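Local coordinates for protein 5-oxopent-3-ene-1,2,5-tricarboxylate decarboxylase (PDB 6IYM) that belongs to the fumarylacetoacetate hydrolase family and binds a magnesium ion through acidic side chains in its mixed beta-sheet core, at residues S151-V156 with C178-V183. Sequence-based numbering, arbitrary orientation.
With MG (magnesium ion), chain C.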
loop_
_atom_site.group_PDB
_atom_site.type_symbol
_atom_site.label_atom_id
_atom_site.label_comp_id
_atom_site.label_asym_id
_atom_site.label_seq_id
_atom_site.Cartn_x
_atom_site.Cartn_y
_atom_site.Cartn_z
ATOM N N SER A 151 18.035 -4.151 -2.752
ATOM C CA SER A 151 18.032 -3.375 -4.019
ATOM C C SER A 151 18.053 -1.890 -3.685
ATOM O O SER A 151 18.292 -1.521 -2.514
ATOM C CB SER A 151 16.832 -3.776 -4.862
ATOM O OG SER A 151 16.964 -3.357 -6.208
ATOM N N ILE A 152 17.844 -1.056 -4.692
ATOM C CA ILE A 152 17.841 0.418 -4.538
ATOM C C ILE A 152 16.429 0.902 -4.821
ATOM O O ILE A 152 15.794 0.358 -5.705
ATOM C CB ILE A 152 18.872 1.078 -5.463
ATOM C CG1 ILE A 152 20.181 0.285 -5.479
ATOM C CG2 ILE A 152 19.068 2.532 -5.075
ATOM C CD1 ILE A 152 21.247 0.827 -6.417
ATOM N N ILE A 153 15.980 1.863 -4.032
ATOM C CA ILE A 153 14.765 2.680 -4.245
ATOM C C ILE A 153 15.214 4.139 -4.294
ATOM O O ILE A 153 16.019 4.523 -3.452
ATOM C CB ILE A 153 13.753 2.428 -3.115
ATOM C CG1 ILE A 153 13.141 1.041 -3.257
ATOM C CG2 ILE A 153 12.692 3.508 -3.067
ATOM C CD1 ILE A 153 12.117 0.978 -4.320
ATOM N N ASN A 154 14.693 4.903 -5.251
ATOM C CA ASN A 154 14.710 6.383 -5.222
ATOM C C ASN A 154 13.317 6.810 -4.764
ATOM O O ASN A 154 12.347 6.687 -5.566
ATOM C CB ASN A 154 15.129 6.981 -6.566
ATOM C CG ASN A 154 15.439 8.464 -6.494
ATOM O OD1 ASN A 154 15.112 9.139 -5.511
ATOM N ND2 ASN A 154 15.972 8.995 -7.575
ATOM N N ASP A 155 13.224 7.279 -3.519
ATOM C CA ASP A 155 11.950 7.718 -2.896
ATOM C C ASP A 155 11.709 9.125 -3.413
ATOM O O ASP A 155 11.876 10.075 -2.644
ATOM C CB ASP A 155 12.003 7.593 -1.360
ATOM C CG ASP A 155 10.806 8.143 -0.578
ATOM O OD1 ASP A 155 9.769 8.442 -1.193
ATOM O OD2 ASP A 155 10.924 8.297 0.676
ATOM N N VAL A 156 11.367 9.256 -4.683
ATOM C CA VAL A 156 11.101 10.588 -5.305
ATOM C C VAL A 156 9.896 11.196 -4.562
ATOM O O VAL A 156 8.952 10.445 -4.241
ATOM C CB VAL A 156 10.864 10.496 -6.827
ATOM C CG1 VAL A 156 10.486 11.853 -7.412
ATOM C CG2 VAL A 156 12.039 9.898 -7.573
ATOM N N CYS A 178 8.864 6.190 -8.011
ATOM C CA CYS A 178 9.581 5.085 -7.319
ATOM C C CYS A 178 10.441 4.263 -8.277
ATOM O O CYS A 178 10.183 3.079 -8.504
ATOM C CB CYS A 178 8.594 4.213 -6.541
ATOM S SG CYS A 178 9.409 3.253 -5.244
ATOM N N PRO A 179 11.568 4.822 -8.783
ATOM C CA PRO A 179 12.638 4.024 -9.362
ATOM C C PRO A 179 13.018 2.887 -8.425
ATOM O O PRO A 179 13.162 3.129 -7.231
ATOM C CB PRO A 179 13.826 4.987 -9.440
ATOM C CG PRO A 179 13.145 6.317 -9.673
ATOM C CD PRO A 179 11.893 6.254 -8.824
ATOM N N PHE A 180 13.181 1.700 -8.994
ATOM C CA PHE A 180 13.432 0.451 -8.256
ATOM C C PHE A 180 14.338 -0.422 -9.109
ATOM O O PHE A 180 13.954 -0.752 -10.217
ATOM C CB PHE A 180 12.086 -0.191 -7.925
ATOM C CG PHE A 180 12.142 -1.567 -7.310
ATOM C CD1 PHE A 180 13.008 -1.842 -6.273
ATOM C CD2 PHE A 180 11.187 -2.527 -7.639
ATOM C CE1 PHE A 180 13.005 -3.093 -5.677
ATOM C CE2 PHE A 180 11.160 -3.766 -7.012
ATOM C CZ PHE A 180 12.097 -4.064 -6.064
ATOM N N GLY A 181 15.505 -0.793 -8.596
ATOM C CA GLY A 181 16.407 -1.730 -9.285
ATOM C C GLY A 181 17.853 -1.400 -8.979
ATOM O O GLY A 181 18.101 -0.725 -7.973
ATOM N N PRO A 182 18.819 -1.783 -9.849
ATOM C CA PRO A 182 18.555 -2.541 -11.077
ATOM C C PRO A 182 18.468 -4.061 -10.894
ATOM O O PRO A 182 18.059 -4.750 -11.781
ATOM C CB PRO A 182 19.790 -2.312 -11.945
ATOM C CG PRO A 182 20.909 -2.030 -10.942
ATOM C CD PRO A 182 20.243 -1.423 -9.721
ATOM N N VAL A 183 18.955 -4.535 -9.767
ATOM C CA VAL A 183 19.147 -5.980 -9.483
ATOM C C VAL A 183 18.846 -6.147 -7.994
ATOM O O VAL A 183 18.822 -5.135 -7.263
ATOM C CB VAL A 183 20.575 -6.450 -9.844
ATOM C CG1 VAL A 183 21.023 -5.971 -11.212
ATOM C CG2 VAL A 183 21.618 -6.037 -8.822
HETATM MG MG MG C . 12.541 8.282 2.009
#
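Beside the magnesium site of this fumarylacetoacetate hydrolase-family domain, strands 151-154 and 178-181 pair antiparallel. Asn154 N donates a hydrogen bond to Pro179 O at 3.1 Å, and Gly181 N donates one to Ile152 O at 3.1 Å, nearly straight (164° at the hydrogen). The return bond from Ile152 N to Gly181 O is weak. Past it the chain turns a corner at Pro182, which follows a cis peptide bond. Ser151 reaches that corner with its hydroxyl. OG lies anti to the backbone N (chi1 -164°) and donates to Val183 O at 2.8 Å, from above the carbonyl plane.

Ile153 and Phe180 share one face of the sheet. Ile153 CD1 sits 3.5 Å from Phe180 CD1, oblique to the ring, and also touches Cys178 SG at 3.7 Å. The other face carries Ile152, whose CD1 lies 4.1 Å from Pro182 CD, with the second sheet packed against it. Asn154 CB rests on Pro179 CB and CG, while its OD1 accepts from Glu124 N.

Just beyond the pairing, Asp155 is the centre of an inverse gamma turn. Its CB points away from strand 178-181, and OD2 binds magnesium at 2.1 Å. With Lys99 in a salt bridge to OD1 and Lys172 donating to OD2, Asp155 joins Glu124 and Glu126 in a three-carboxylate magnesium site at the end of a buried antiparallel strand pair.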